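Local coordinates for protein induced by osmotic stress (Scheffersomyces stipitis, PDB 5YWN), which probably catalyses the NADPH-dependent asymmetric reduction of haloketones and belongs to the dihydroflavonol-4-reductase subfamily of Rossmann-fold oxidoreductases, at residues A[17-22]-A[44-49]; A[176-181]-A[185-190]; A[203-208]-A[326-331]; A[242-247]-A[259-264]; A[272-277]-A[316-321]. The protein carries 1 engineered substitution. One frame throughout, in Å; residues are numbered along the deposited sequence.

Contact 1: residues A[17-22]-A[44-49]; sequences QIIALV and KLYGDD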
# COMPACT_ATOMS: atom_id res chain seq x y z
N GLN A 17 -4.74 6.52 -5.29
CA GLN A 17 -6.05 6.09 -4.95
C GLN A 17 -6.53 6.68 -3.63
O GLN A 17 -7.60 7.06 -3.53
CB GLN A 17 -6.17 4.57 -4.97
CG GLN A 17 -6.25 3.94 -6.36
CD GLN A 17 -7.62 4.06 -7.02
OE1 GLN A 17 -8.38 4.86 -6.68
NE2 GLN A 17 -7.87 3.26 -7.96
N ILE A 18 -5.66 6.75 -2.65
CA ILE A 18 -5.97 7.39 -1.42
C ILE A 18 -6.31 8.86 -1.69
O ILE A 18 -7.26 9.32 -1.22
CB ILE A 18 -4.78 7.28 -0.44
CG1 ILE A 18 -4.66 5.86 0.10
CG2 ILE A 18 -4.88 8.28 0.71
CD1 ILE A 18 -3.47 5.63 0.96
N ILE A 19 -5.50 9.54 -2.48
CA ILE A 19 -5.70 10.92 -2.78
C ILE A 19 -7.03 11.15 -3.49
O ILE A 19 -7.75 11.95 -3.11
CB ILE A 19 -4.51 11.49 -3.58
CG1 ILE A 19 -3.24 11.56 -2.73
CG2 ILE A 19 -4.84 12.85 -4.17
CD1 ILE A 19 -1.97 11.75 -3.47
N ALA A 20 -7.33 10.35 -4.49
CA ALA A 20 -8.58 10.46 -5.21
C ALA A 20 -9.77 10.25 -4.30
O ALA A 20 -10.72 10.93 -4.41
CB ALA A 20 -8.63 9.51 -6.36
N LEU A 21 -9.70 9.29 -3.40
CA LEU A 21 -10.73 9.11 -2.46
C LEU A 21 -10.86 10.27 -1.48
O LEU A 21 -11.91 10.74 -1.27
CB LEU A 21 -10.56 7.83 -1.70
CG LEU A 21 -11.54 7.60 -0.56
CD1 LEU A 21 -12.95 7.55 -1.06
CD2 LEU A 21 -11.22 6.38 0.27
N VAL A 22 -9.77 10.71 -0.92
CA VAL A 22 -9.80 11.79 0.04
C VAL A 22 -10.33 13.11 -0.58
O VAL A 22 -11.11 13.78 0.00
CB VAL A 22 -8.42 11.90 0.71
CG1 VAL A 22 -8.08 13.26 1.18
CG2 VAL A 22 -8.27 10.84 1.78
N LYS A 44 -1.62 18.68 -12.21
CA LYS A 44 -2.44 18.68 -13.40
C LYS A 44 -3.55 17.65 -13.37
O LYS A 44 -4.61 17.88 -13.83
CB LYS A 44 -1.60 18.47 -14.65
CG LYS A 44 -0.53 19.49 -14.90
CD LYS A 44 0.20 19.28 -16.21
CE LYS A 44 1.37 18.31 -16.12
NZ LYS A 44 2.64 18.73 -15.47
N LEU A 45 -3.25 16.47 -12.88
CA LEU A 45 -4.23 15.42 -12.69
C LEU A 45 -5.28 15.68 -11.63
O LEU A 45 -6.40 15.42 -11.85
CB LEU A 45 -3.54 14.09 -12.46
CG LEU A 45 -2.62 13.63 -13.57
CD1 LEU A 45 -1.74 12.43 -13.22
CD2 LEU A 45 -3.39 13.44 -14.87
N TYR A 46 -4.88 16.18 -10.49
CA TYR A 46 -5.79 16.33 -9.37
C TYR A 46 -6.46 17.69 -9.10
O TYR A 46 -7.37 17.76 -8.36
CB TYR A 46 -5.15 15.75 -8.12
CG TYR A 46 -4.96 14.29 -8.25
CD1 TYR A 46 -6.04 13.45 -8.23
CD2 TYR A 46 -3.75 13.77 -8.49
CE1 TYR A 46 -5.89 12.11 -8.40
CE2 TYR A 46 -3.58 12.43 -8.66
CZ TYR A 46 -4.67 11.61 -8.63
OH TYR A 46 -4.49 10.29 -8.80
N GLY A 47 -5.99 18.74 -9.72
CA GLY A 47 -6.64 20.01 -9.61
C GLY A 47 -6.35 20.86 -8.41
O GLY A 47 -5.37 20.74 -7.74
N ASP A 48 -7.24 21.78 -8.18
CA ASP A 48 -7.03 22.88 -7.28
C ASP A 48 -6.89 22.55 -5.80
O ASP A 48 -6.26 23.25 -5.09
CB ASP A 48 -8.07 23.95 -7.52
CG ASP A 48 -7.98 24.57 -8.89
OD1 ASP A 48 -6.93 24.58 -9.53
OD2 ASP A 48 -8.99 25.04 -9.34
N ASP A 49 -7.53 21.48 -5.37
CA ASP A 49 -7.53 21.07 -3.99
C ASP A 49 -6.31 20.22 -3.64
O ASP A 49 -6.18 19.74 -2.57
CB ASP A 49 -8.84 20.40 -3.62
CG ASP A 49 -9.96 21.39 -3.42
OD1 ASP A 49 -9.71 22.59 -3.32
OD2 ASP A 49 -11.10 20.94 -3.34
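Ile-19 lays its CG2 methyl over the middle of the Tyr-46 ring, and this one CH-pi contact carries much of the meeting between the helix at 17-22 and the helix end at 44-49. The methyl sits 4.3 Å from the ring centroid and only 10° off the ring normal. The Ile-19 torsion explains the aim: with chi1 at -68° the CG2 branch stands anti to the backbone N and projects to the tyrosine, while the side chain as a whole also packs against Val-7 and Val-29 of the central sheet. One residue on, Ala-20 brings its CB to within 4.3 Å of Tyr-46 CE1, approaching the ring at a slant. Two neighbouring helix residues thus receive one aromatic ring, with Ala-20 and Tyr-46 the closest backbone positions at 7.7 Å between their CA atoms. Helices 13-24 and 36-46 belong to successive beta-alpha-beta units of the Rossmann fold, the first linking strands 4-7 and 28-33, the second strands 28-33 and 50-54. Further along, Val-22 packs on Val-5 and Val-29 of the sheet. The polar end of the ring is held from the same helix: Tyr-46 OH is hydrogen-bonded to Gln-16 OE1, which restrains the position of the ring. Directly after Tyr-46 the chain leaves the helix at Gly-47, whose phi is positive (83°).

Contact 2: residues A[176-181]-A[185-190]; sequences EFVEQE and FALSTV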
# COMPACT_ATOMS: atom_id res chain seq x y z
N GLU A 176 6.68 2.57 18.84
CA GLU A 176 7.61 2.98 19.85
C GLU A 176 7.62 4.50 20.07
O GLU A 176 7.65 4.94 21.15
CB GLU A 176 9.01 2.50 19.57
CG GLU A 176 9.94 2.69 20.72
CD GLU A 176 11.35 3.03 20.31
OE1 GLU A 176 11.83 2.51 19.27
OE2 GLU A 176 11.99 3.80 21.03
N PHE A 177 7.54 5.26 19.00
CA PHE A 177 7.52 6.68 19.08
C PHE A 177 6.32 7.15 19.87
O PHE A 177 6.44 7.97 20.70
CB PHE A 177 7.47 7.28 17.69
CG PHE A 177 7.44 8.78 17.65
CD1 PHE A 177 6.25 9.46 17.72
CD2 PHE A 177 8.58 9.48 17.51
CE1 PHE A 177 6.22 10.81 17.66
CE2 PHE A 177 8.56 10.84 17.45
CZ PHE A 177 7.38 11.50 17.54
N VAL A 178 5.19 6.58 19.60
CA VAL A 178 4.00 6.97 20.26
C VAL A 178 4.14 6.71 21.74
O VAL A 178 3.77 7.52 22.50
CB VAL A 178 2.75 6.27 19.68
CG1 VAL A 178 1.55 6.46 20.55
CG2 VAL A 178 2.43 6.77 18.29
N GLU A 179 4.66 5.58 22.12
CA GLU A 179 4.86 5.28 23.50
C GLU A 179 5.85 6.20 24.20
O GLU A 179 5.61 6.63 25.26
CB GLU A 179 5.37 3.83 23.62
CG GLU A 179 4.38 2.75 23.26
CD GLU A 179 5.00 1.36 23.06
OE1 GLU A 179 6.09 1.11 23.54
OE2 GLU A 179 4.37 0.52 22.44
N GLN A 180 7.00 6.37 23.60
CA GLN A 180 8.07 7.17 24.12
C GLN A 180 7.91 8.67 24.11
O GLN A 180 8.36 9.31 25.02
CB GLN A 180 9.40 6.74 23.52
CG GLN A 180 9.87 5.36 23.91
CD GLN A 180 10.19 5.20 25.39
OE1 GLN A 180 10.68 6.12 26.03
NE2 GLN A 180 9.90 4.02 25.93
N GLU A 181 7.33 9.21 23.05
CA GLU A 181 7.25 10.63 22.78
C GLU A 181 5.93 11.31 23.06
O GLU A 181 5.88 12.49 23.06
CB GLU A 181 7.64 10.96 21.36
CG GLU A 181 9.01 10.50 20.92
CD GLU A 181 10.11 10.91 21.85
OE1 GLU A 181 10.28 12.08 22.11
OE2 GLU A 181 10.81 10.04 22.31
N PHE A 185 -0.92 13.43 18.34
CA PHE A 185 -1.70 12.60 17.47
C PHE A 185 -1.89 11.18 17.96
O PHE A 185 -1.11 10.69 18.66
CB PHE A 185 -1.10 12.58 16.08
CG PHE A 185 0.32 12.10 16.03
CD1 PHE A 185 0.62 10.77 16.02
CD2 PHE A 185 1.34 12.98 15.97
CE1 PHE A 185 1.92 10.34 15.95
CE2 PHE A 185 2.64 12.57 15.90
CZ PHE A 185 2.94 11.25 15.89
N ALA A 186 -2.97 10.57 17.53
CA ALA A 186 -3.16 9.15 17.61
C ALA A 186 -2.68 8.43 16.32
O ALA A 186 -2.84 8.91 15.23
CB ALA A 186 -4.59 8.84 17.89
N LEU A 187 -2.12 7.27 16.50
CA LEU A 187 -1.58 6.54 15.40
C LEU A 187 -2.41 5.33 15.09
O LEU A 187 -2.94 4.71 15.94
CB LEU A 187 -0.15 6.09 15.69
CG LEU A 187 0.58 5.14 14.72
CD1 LEU A 187 0.78 5.77 13.37
CD2 LEU A 187 1.90 4.66 15.27
N SER A 188 -2.47 5.03 13.83
CA SER A 188 -3.02 3.80 13.38
C SER A 188 -2.27 3.27 12.16
O SER A 188 -1.64 4.02 11.51
CB SER A 188 -4.51 3.95 13.13
OG SER A 188 -4.77 4.82 12.10
N THR A 189 -2.32 1.98 11.91
CA THR A 189 -1.63 1.40 10.78
C THR A 189 -2.57 0.64 9.89
O THR A 189 -3.54 0.15 10.33
CB THR A 189 -0.42 0.48 11.14
OG1 THR A 189 -0.86 -0.78 11.62
CG2 THR A 189 0.51 1.11 12.13
N VAL A 190 -2.20 0.56 8.63
CA VAL A 190 -2.86 -0.29 7.68
C VAL A 190 -1.87 -1.32 7.12
O VAL A 190 -0.84 -0.98 6.65
CB VAL A 190 -3.55 0.53 6.60
CG1 VAL A 190 -4.18 -0.35 5.56
CG2 VAL A 190 -4.55 1.47 7.21
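Val-178 and Leu-187 form the tight end of this contact. The CG2 methyl of Val-178 lies 3.7 Å from both CB and CD2 of Leu-187, pressing against the root and one branch of the leucine at once. A second close point joins the phenylalanines: Phe-177 CE1 comes to 3.8 Å from Phe-185 CZ, the two side chains crossing at about a right angle without forming a stack. Phe-185 reaches this place from the loop because its CG is tucked between the backbone N and the carbonyl carbon (chi1 58°), which brings the far end of the ring, CZ, up to Phe-177. Helix 159-181 and strand 186-192 are the closing half of a beta-alpha-beta crossover of the Rossmann fold; a connection of a few residues turns the chain from one to the other, and strand 119-123 lies beside the returning strand. Leu-107 of helix 91-113 touches both phenylalanine side chains. Looser packing appears where Val-178 CG2 meets Phe-185 CE1 at 4.3 Å. On the outer side of the helix, Glu-176, Glu-179 and Gln-180 are exposed to solvent, whereas Glu-181 bends back and lays its CG 3.5 Å above one face of the Phe-177 ring, offset toward the rim.

Contact 3: residues A[203-208]-A[326-331]; sequences EEVKGT and IKQVLK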
# COMPACT_ATOMS: atom_id res chain seq x y z
N GLU A 203 -4.13 8.23 -17.14
CA GLU A 203 -2.92 8.86 -17.58
C GLU A 203 -1.66 8.29 -16.97
O GLU A 203 -0.62 8.40 -17.51
CB GLU A 203 -3.00 10.36 -17.30
CG GLU A 203 -4.10 11.09 -17.99
CD GLU A 203 -5.38 11.17 -17.20
OE1 GLU A 203 -5.64 10.32 -16.37
OE2 GLU A 203 -6.15 12.09 -17.43
N GLU A 204 -1.79 7.69 -15.81
CA GLU A 204 -0.71 7.11 -15.11
C GLU A 204 -0.48 5.66 -15.45
O GLU A 204 0.46 5.09 -15.02
CB GLU A 204 -0.89 7.32 -13.60
CG GLU A 204 -0.83 8.78 -13.14
CD GLU A 204 0.58 9.35 -13.12
OE1 GLU A 204 0.92 10.11 -14.01
OE2 GLU A 204 1.36 9.01 -12.23
N VAL A 205 -1.34 5.09 -16.24
CA VAL A 205 -1.22 3.71 -16.58
C VAL A 205 0.07 3.36 -17.33
O VAL A 205 0.75 2.43 -16.98
CB VAL A 205 -2.46 3.26 -17.36
CG1 VAL A 205 -2.28 1.91 -18.00
CG2 VAL A 205 -3.67 3.27 -16.47
N LYS A 206 0.39 4.11 -18.36
CA LYS A 206 1.57 3.81 -19.11
C LYS A 206 2.91 3.95 -18.33
O LYS A 206 3.87 3.27 -18.63
CB LYS A 206 1.56 4.56 -20.44
CG LYS A 206 0.74 3.91 -21.53
CD LYS A 206 0.84 2.38 -21.48
CE LYS A 206 -0.01 1.63 -22.50
NZ LYS A 206 -0.43 2.40 -23.70
N GLY A 207 2.97 4.82 -17.35
CA GLY A 207 4.24 5.14 -16.74
C GLY A 207 5.17 4.22 -15.93
O GLY A 207 6.33 4.17 -16.24
N THR A 208 4.71 3.57 -14.89
CA THR A 208 5.60 2.61 -14.22
C THR A 208 4.78 1.46 -13.77
O THR A 208 3.61 1.61 -13.50
CB THR A 208 6.39 3.22 -13.04
OG1 THR A 208 7.53 2.39 -12.74
CG2 THR A 208 5.51 3.35 -11.76
N ILE A 326 -7.71 -4.77 -15.71
CA ILE A 326 -7.55 -5.10 -17.10
C ILE A 326 -8.30 -4.19 -18.06
O ILE A 326 -7.76 -3.83 -19.04
CB ILE A 326 -7.80 -6.58 -17.36
CG1 ILE A 326 -6.68 -7.39 -16.75
CG2 ILE A 326 -7.85 -6.90 -18.84
CD1 ILE A 326 -7.11 -8.66 -16.19
N LYS A 327 -9.52 -3.84 -17.73
CA LYS A 327 -10.32 -2.96 -18.56
C LYS A 327 -9.58 -1.66 -18.72
O LYS A 327 -9.50 -1.18 -19.78
CB LYS A 327 -11.65 -2.66 -17.93
CG LYS A 327 -12.72 -3.60 -18.33
CD LYS A 327 -14.10 -3.30 -17.77
CE LYS A 327 -15.07 -4.42 -18.10
NZ LYS A 327 -16.12 -4.66 -17.07
N GLN A 328 -8.97 -1.16 -17.66
CA GLN A 328 -8.21 0.04 -17.76
C GLN A 328 -7.01 -0.05 -18.69
O GLN A 328 -6.79 0.82 -19.45
CB GLN A 328 -7.74 0.51 -16.41
CG GLN A 328 -7.01 1.82 -16.44
CD GLN A 328 -6.71 2.37 -15.08
OE1 GLN A 328 -6.12 1.72 -14.27
NE2 GLN A 328 -7.12 3.58 -14.84
N VAL A 329 -6.25 -1.11 -18.59
CA VAL A 329 -5.10 -1.27 -19.42
C VAL A 329 -5.51 -1.39 -20.90
O VAL A 329 -4.89 -0.86 -21.74
CB VAL A 329 -4.21 -2.44 -18.98
CG1 VAL A 329 -3.14 -2.72 -20.03
CG2 VAL A 329 -3.59 -2.16 -17.64
N LEU A 330 -6.58 -2.09 -21.15
CA LEU A 330 -7.10 -2.20 -22.50
C LEU A 330 -7.56 -0.84 -23.04
O LEU A 330 -7.27 -0.51 -24.14
CB LEU A 330 -8.19 -3.23 -22.62
CG LEU A 330 -7.81 -4.65 -22.33
CD1 LEU A 330 -8.93 -5.61 -22.50
CD2 LEU A 330 -6.65 -5.09 -23.12
N LYS A 331 -8.23 -0.08 -22.23
CA LYS A 331 -8.73 1.20 -22.65
C LYS A 331 -7.61 2.10 -23.12
O LYS A 331 -7.73 2.80 -24.07
CB LYS A 331 -9.47 1.86 -21.52
CG LYS A 331 -10.08 3.20 -21.85
CD LYS A 331 -11.06 3.63 -20.79
CE LYS A 331 -11.25 5.12 -20.71
NZ LYS A 331 -11.84 5.51 -19.43
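Val-205 buries the most surface here, dividing its two methyls between Gln-328 and Val-329 of the helix at 326-331. Its CG2 branch settles over the amide of Gln-328: the distance is 3.5 Å to CD of that glutamine, 3.6 Å to its OE1 and 3.8 Å to its NE2. The methyl stands above the plane of the amide, at similar distances from its atoms, and the valine and the glutamine run alongside, pointing opposite ways. Gln-328 delivers its amide by being fully stretched, with CG anti to the backbone N (chi1 -176°) and the next torsion also near 180°. The other methyl, Val-205 CG1, meets Val-329 CG2 at a looser 4.3 Å, and Val-329 also touches Asn-217 of helix 211-217. What joins here is the loop between strand 194-196 and helix 211-217, which leads on to the cofactor-binding residues Asn-210 and Ser-212, with the last helix of the chain. Both ends of the Gln-328 amide are engaged by the loop just before Val-205: NE2 is hydrogen-bonded to Asp-202 OD1, and OE1 to Gln-199 N. The second carboxylate oxygen of Asp-202 makes a salt bridge with Lys-331. With donor and acceptor each matched to a different partner, the amide has its rotation fixed, so a polar group can present a firm, flat surface to an apolar methyl.

Contact 4: residues A[242-247]-A[259-264]; sequences AKAHLA and LLLSNT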
# COMPACT_ATOMS: atom_id res chain seq x y z
N ALA A 242 -7.49 2.02 0.20
CA ALA A 242 -7.72 3.43 0.33
C ALA A 242 -8.85 3.77 1.32
O ALA A 242 -8.68 4.57 2.13
CB ALA A 242 -7.94 4.07 -1.01
N LYS A 243 -9.94 3.05 1.24
CA LYS A 243 -11.03 3.22 2.14
C LYS A 243 -10.60 2.94 3.55
O LYS A 243 -11.02 3.59 4.42
CB LYS A 243 -12.25 2.42 1.75
CG LYS A 243 -12.93 2.93 0.51
CD LYS A 243 -14.27 2.28 0.24
CE LYS A 243 -14.15 0.92 -0.38
NZ LYS A 243 -15.43 0.39 -0.82
N ALA A 244 -9.73 1.95 3.73
CA ALA A 244 -9.16 1.63 5.03
C ALA A 244 -8.32 2.77 5.61
O ALA A 244 -8.38 3.02 6.76
CB ALA A 244 -8.39 0.34 5.01
N HIS A 245 -7.59 3.44 4.76
CA HIS A 245 -6.86 4.60 5.20
C HIS A 245 -7.82 5.69 5.70
O HIS A 245 -7.60 6.25 6.70
CB HIS A 245 -5.88 5.09 4.14
CG HIS A 245 -4.60 4.31 4.07
ND1 HIS A 245 -4.53 3.06 3.54
CD2 HIS A 245 -3.36 4.60 4.50
CE1 HIS A 245 -3.29 2.63 3.61
NE2 HIS A 245 -2.57 3.55 4.18
N LEU A 246 -8.91 5.90 4.99
CA LEU A 246 -9.90 6.84 5.41
C LEU A 246 -10.51 6.49 6.74
O LEU A 246 -10.52 7.29 7.61
CB LEU A 246 -11.00 6.94 4.39
CG LEU A 246 -12.02 8.01 4.61
CD1 LEU A 246 -11.37 9.34 4.40
CD2 LEU A 246 -13.18 7.83 3.68
N ALA A 247 -10.89 5.25 6.90
CA ALA A 247 -11.40 4.75 8.14
C ALA A 247 -10.34 4.95 9.23
O ALA A 247 -10.65 5.31 10.31
CB ALA A 247 -11.70 3.28 8.04
N LEU A 259 -4.59 -2.53 11.23
CA LEU A 259 -5.60 -3.06 10.38
C LEU A 259 -5.06 -3.99 9.32
O LEU A 259 -4.31 -3.60 8.50
CB LEU A 259 -6.33 -1.92 9.73
CG LEU A 259 -6.95 -0.93 10.65
CD1 LEU A 259 -7.55 0.21 9.89
CD2 LEU A 259 -7.91 -1.65 11.52
N LEU A 260 -5.45 -5.23 9.39
CA LEU A 260 -5.02 -6.24 8.46
C LEU A 260 -5.96 -6.23 7.27
O LEU A 260 -7.09 -6.54 7.41
CB LEU A 260 -5.04 -7.60 9.12
CG LEU A 260 -4.80 -8.92 8.39
CD1 LEU A 260 -3.47 -8.97 7.69
CD2 LEU A 260 -4.97 -10.13 9.28
N LEU A 261 -5.45 -5.86 6.12
CA LEU A 261 -6.26 -5.72 4.92
C LEU A 261 -5.98 -6.84 3.95
O LEU A 261 -5.08 -6.78 3.18
CB LEU A 261 -6.03 -4.36 4.29
CG LEU A 261 -6.87 -3.15 4.67
CD1 LEU A 261 -8.20 -3.15 3.95
CD2 LEU A 261 -7.10 -3.13 6.16
N SER A 262 -6.77 -7.87 4.07
CA SER A 262 -6.62 -9.10 3.34
C SER A 262 -7.97 -9.71 2.94
O SER A 262 -8.84 -9.80 3.73
CB SER A 262 -5.86 -10.09 4.22
OG SER A 262 -5.53 -11.19 3.51
N ASN A 263 -8.09 -10.13 1.70
CA ASN A 263 -9.30 -10.70 1.22
C ASN A 263 -9.16 -12.20 0.91
O ASN A 263 -9.07 -12.95 1.80
CB ASN A 263 -9.88 -9.90 0.07
CG ASN A 263 -11.35 -10.24 -0.20
OD1 ASN A 263 -11.96 -10.98 0.49
ND2 ASN A 263 -11.87 -9.69 -1.23
N THR A 264 -9.14 -12.58 -0.33
CA THR A 264 -9.12 -13.99 -0.67
C THR A 264 -7.80 -14.45 -1.34
O THR A 264 -7.09 -13.70 -1.89
CB THR A 264 -10.33 -14.39 -1.53
OG1 THR A 264 -10.36 -13.62 -2.71
CG2 THR A 264 -11.61 -14.17 -0.80
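Where helix 238-250 covers the edge strand 258-261 of the central parallel sheet, Ala-244 meets Leu-261 across a wholly buried interface. CG and both methyls of the leucine lie against the one alanine methyl: Ala-244 CB is 3.7 Å from CD1 of Leu-261, 3.8 Å from its CG and 3.9 Å from its CD2. The leucine achieves this with an uncommon pair of torsions, chi1 -89° and chi2 -81°, which turns both of its methyls to the helix. Two residues earlier on the strand, Leu-259 points to the same side, and its CD1 approaches the carbonyl O of Ala-244 at 4.3 Å, a plain van der Waals contact. The CA atoms of Ala-244 and Leu-261 are 7.9 Å apart. Around them, Leu-311 of helix 305-311 touches Ala-244, and Val-190 of the neighbouring strand touches Leu-261. On another side of the helix, His-245 NE2 is hydrogen-bonded to Thr-123 OG1. Alanine on the helix set against leucines from one side of a parallel strand is the alpha-on-beta packing by which a Rossmann fold layers its helices on its sheet.

Contact 5: residues A[272-277]-A[316-321]; sequences LDVVRK and FDFETS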
# COMPACT_ATOMS: atom_id res chain seq x y z
N LEU A 272 -5.92 -16.47 -14.58
CA LEU A 272 -6.18 -16.87 -15.94
C LEU A 272 -7.68 -17.13 -16.19
O LEU A 272 -8.21 -16.72 -17.16
CB LEU A 272 -5.42 -18.13 -16.23
CG LEU A 272 -4.07 -18.04 -16.89
CD1 LEU A 272 -3.49 -19.40 -17.18
CD2 LEU A 272 -4.12 -17.21 -18.14
N ASP A 273 -8.32 -17.77 -15.26
CA ASP A 273 -9.70 -18.10 -15.39
C ASP A 273 -10.56 -16.84 -15.47
O ASP A 273 -11.45 -16.79 -16.22
CB ASP A 273 -10.17 -19.04 -14.28
CG ASP A 273 -9.59 -20.49 -14.41
OD1 ASP A 273 -9.14 -20.89 -15.45
OD2 ASP A 273 -9.62 -21.19 -13.44
N VAL A 274 -10.25 -15.86 -14.66
CA VAL A 274 -10.97 -14.63 -14.70
C VAL A 274 -10.79 -13.88 -16.00
O VAL A 274 -11.71 -13.53 -16.60
CB VAL A 274 -10.62 -13.78 -13.46
CG1 VAL A 274 -10.94 -12.31 -13.63
CG2 VAL A 274 -11.28 -14.34 -12.21
N VAL A 275 -9.57 -13.70 -16.40
CA VAL A 275 -9.27 -12.94 -17.58
C VAL A 275 -9.86 -13.55 -18.86
O VAL A 275 -10.42 -12.87 -19.65
CB VAL A 275 -7.76 -12.76 -17.70
CG1 VAL A 275 -7.38 -12.15 -19.00
CG2 VAL A 275 -7.26 -11.91 -16.57
N ARG A 276 -9.76 -14.86 -19.00
CA ARG A 276 -10.27 -15.52 -20.17
C ARG A 276 -11.80 -15.43 -20.33
O ARG A 276 -12.25 -15.25 -21.40
CB ARG A 276 -9.77 -16.96 -20.26
CG ARG A 276 -8.27 -17.12 -20.44
CD ARG A 276 -7.83 -18.55 -20.23
NE ARG A 276 -8.52 -19.39 -21.16
CZ ARG A 276 -8.20 -19.50 -22.43
NH1 ARG A 276 -7.12 -18.92 -22.89
NH2 ARG A 276 -8.93 -20.23 -23.23
N LYS A 277 -12.56 -15.57 -19.26
CA LYS A 277 -13.99 -15.38 -19.28
C LYS A 277 -14.44 -13.95 -19.58
O LYS A 277 -15.26 -13.74 -20.37
CB LYS A 277 -14.58 -15.82 -17.97
CG LYS A 277 -14.51 -17.30 -17.71
CD LYS A 277 -15.06 -17.63 -16.34
CE LYS A 277 -15.30 -19.11 -16.15
NZ LYS A 277 -14.07 -19.84 -16.02
N PHE A 316 -14.14 -5.52 -2.49
CA PHE A 316 -14.22 -5.88 -3.87
C PHE A 316 -13.77 -7.33 -3.97
O PHE A 316 -12.83 -7.71 -3.38
CB PHE A 316 -13.30 -5.00 -4.69
CG PHE A 316 -13.84 -3.65 -5.02
CD1 PHE A 316 -14.64 -3.47 -6.09
CD2 PHE A 316 -13.55 -2.58 -4.25
CE1 PHE A 316 -15.14 -2.23 -6.42
CE2 PHE A 316 -14.04 -1.34 -4.56
CZ PHE A 316 -14.83 -1.16 -5.65
N ASP A 317 -14.48 -8.11 -4.74
CA ASP A 317 -14.06 -9.47 -5.00
C ASP A 317 -12.94 -9.54 -6.03
O ASP A 317 -12.70 -8.62 -6.70
CB ASP A 317 -15.24 -10.38 -5.27
CG ASP A 317 -15.76 -10.30 -6.67
OD1 ASP A 317 -15.21 -9.63 -7.50
OD2 ASP A 317 -16.73 -11.00 -6.97
N PHE A 318 -12.28 -10.66 -6.10
CA PHE A 318 -11.09 -10.81 -6.89
C PHE A 318 -11.32 -10.58 -8.38
O PHE A 318 -10.59 -9.92 -9.02
CB PHE A 318 -10.49 -12.18 -6.64
CG PHE A 318 -9.36 -12.53 -7.53
CD1 PHE A 318 -8.11 -12.11 -7.25
CD2 PHE A 318 -9.55 -13.31 -8.61
CE1 PHE A 318 -7.07 -12.41 -8.07
CE2 PHE A 318 -8.51 -13.62 -9.44
CZ PHE A 318 -7.27 -13.17 -9.18
N GLU A 319 -12.40 -11.12 -8.89
CA GLU A 319 -12.75 -10.96 -10.27
C GLU A 319 -12.98 -9.48 -10.60
O GLU A 319 -12.53 -9.03 -11.57
CB GLU A 319 -13.97 -11.79 -10.59
CG GLU A 319 -14.50 -11.61 -11.98
CD GLU A 319 -15.36 -12.75 -12.51
OE1 GLU A 319 -15.90 -12.58 -13.56
OE2 GLU A 319 -15.49 -13.78 -11.92
N THR A 320 -13.66 -8.77 -9.76
CA THR A 320 -13.93 -7.39 -9.99
C THR A 320 -12.65 -6.58 -10.03
O THR A 320 -12.46 -5.80 -10.92
CB THR A 320 -14.98 -6.81 -9.04
OG1 THR A 320 -16.14 -7.61 -9.04
CG2 THR A 320 -15.40 -5.44 -9.48
N SER A 321 -11.76 -6.81 -9.08
CA SER A 321 -10.52 -6.08 -9.00
C SER A 321 -9.69 -6.35 -10.25
O SER A 321 -9.24 -5.47 -10.88
CB SER A 321 -9.76 -6.46 -7.73
OG SER A 321 -8.57 -5.77 -7.61
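Val-274 spreads its two methyls over a pair of consecutive residues, Phe-318 and Glu-319, at the start of the last helix. Its CG1 is anti to the backbone N (chi1 160°) and meets Glu-319 CG at 4.0 Å, while CG2 comes up to the edge of the Phe-318 ring, 4.0 Å from CE2 and near the ring plane. Glu-319 offers only aliphatic carbon here: its chain runs extended past the valine, and the carboxylate beyond finds Asn-278 ND2 as partner for OE1. The end of the Phe-318 ring comes nearer to helix 268-278 than its root does, and the ring also makes an edge-to-face contact with Phe-235 of strand 234-237. Helix 268-278 packs here against the first turn of helix 318-332, and Asp-317 is the N-cap of the latter. Its chi1 of 81° turns the carboxylate to the backbone N-H of the first turn, where OD1 takes two donors: Thr-320 N at 2.9 Å, nearly in line with the C-O bond, and Thr-320 OG1 at 2.7 Å, from above the carboxylate plane by 41°. The negative charge lies at the amino end of the helix, where the helix dipole would probably stabilise it.

In the fold
Contacts 2 and 4 are the buried ones, each setting a helix on a strand of the central sheet; their strands 186-192 and 258-261 are neighbours, and Thr-189 O probably bonds Leu-259 N between them. Both rest on apolar side chains; contact 4, nearest the centre of the chain, sets an alanine against leucines, contact 2 aromatic and branched side chains. Contacts 1, 3 and 5 are partly buried and bring polar side chains into the packing, with their polar ends held by residues beside the contact. Contacts 3 and 5 use the same helix, 318-332, at its two ends, and Ile-326 packs on Val-275 between them. Contact 1 touches contact 4 through Ile-18 and His-245, and contact 3 through Leu-45 and Glu-204.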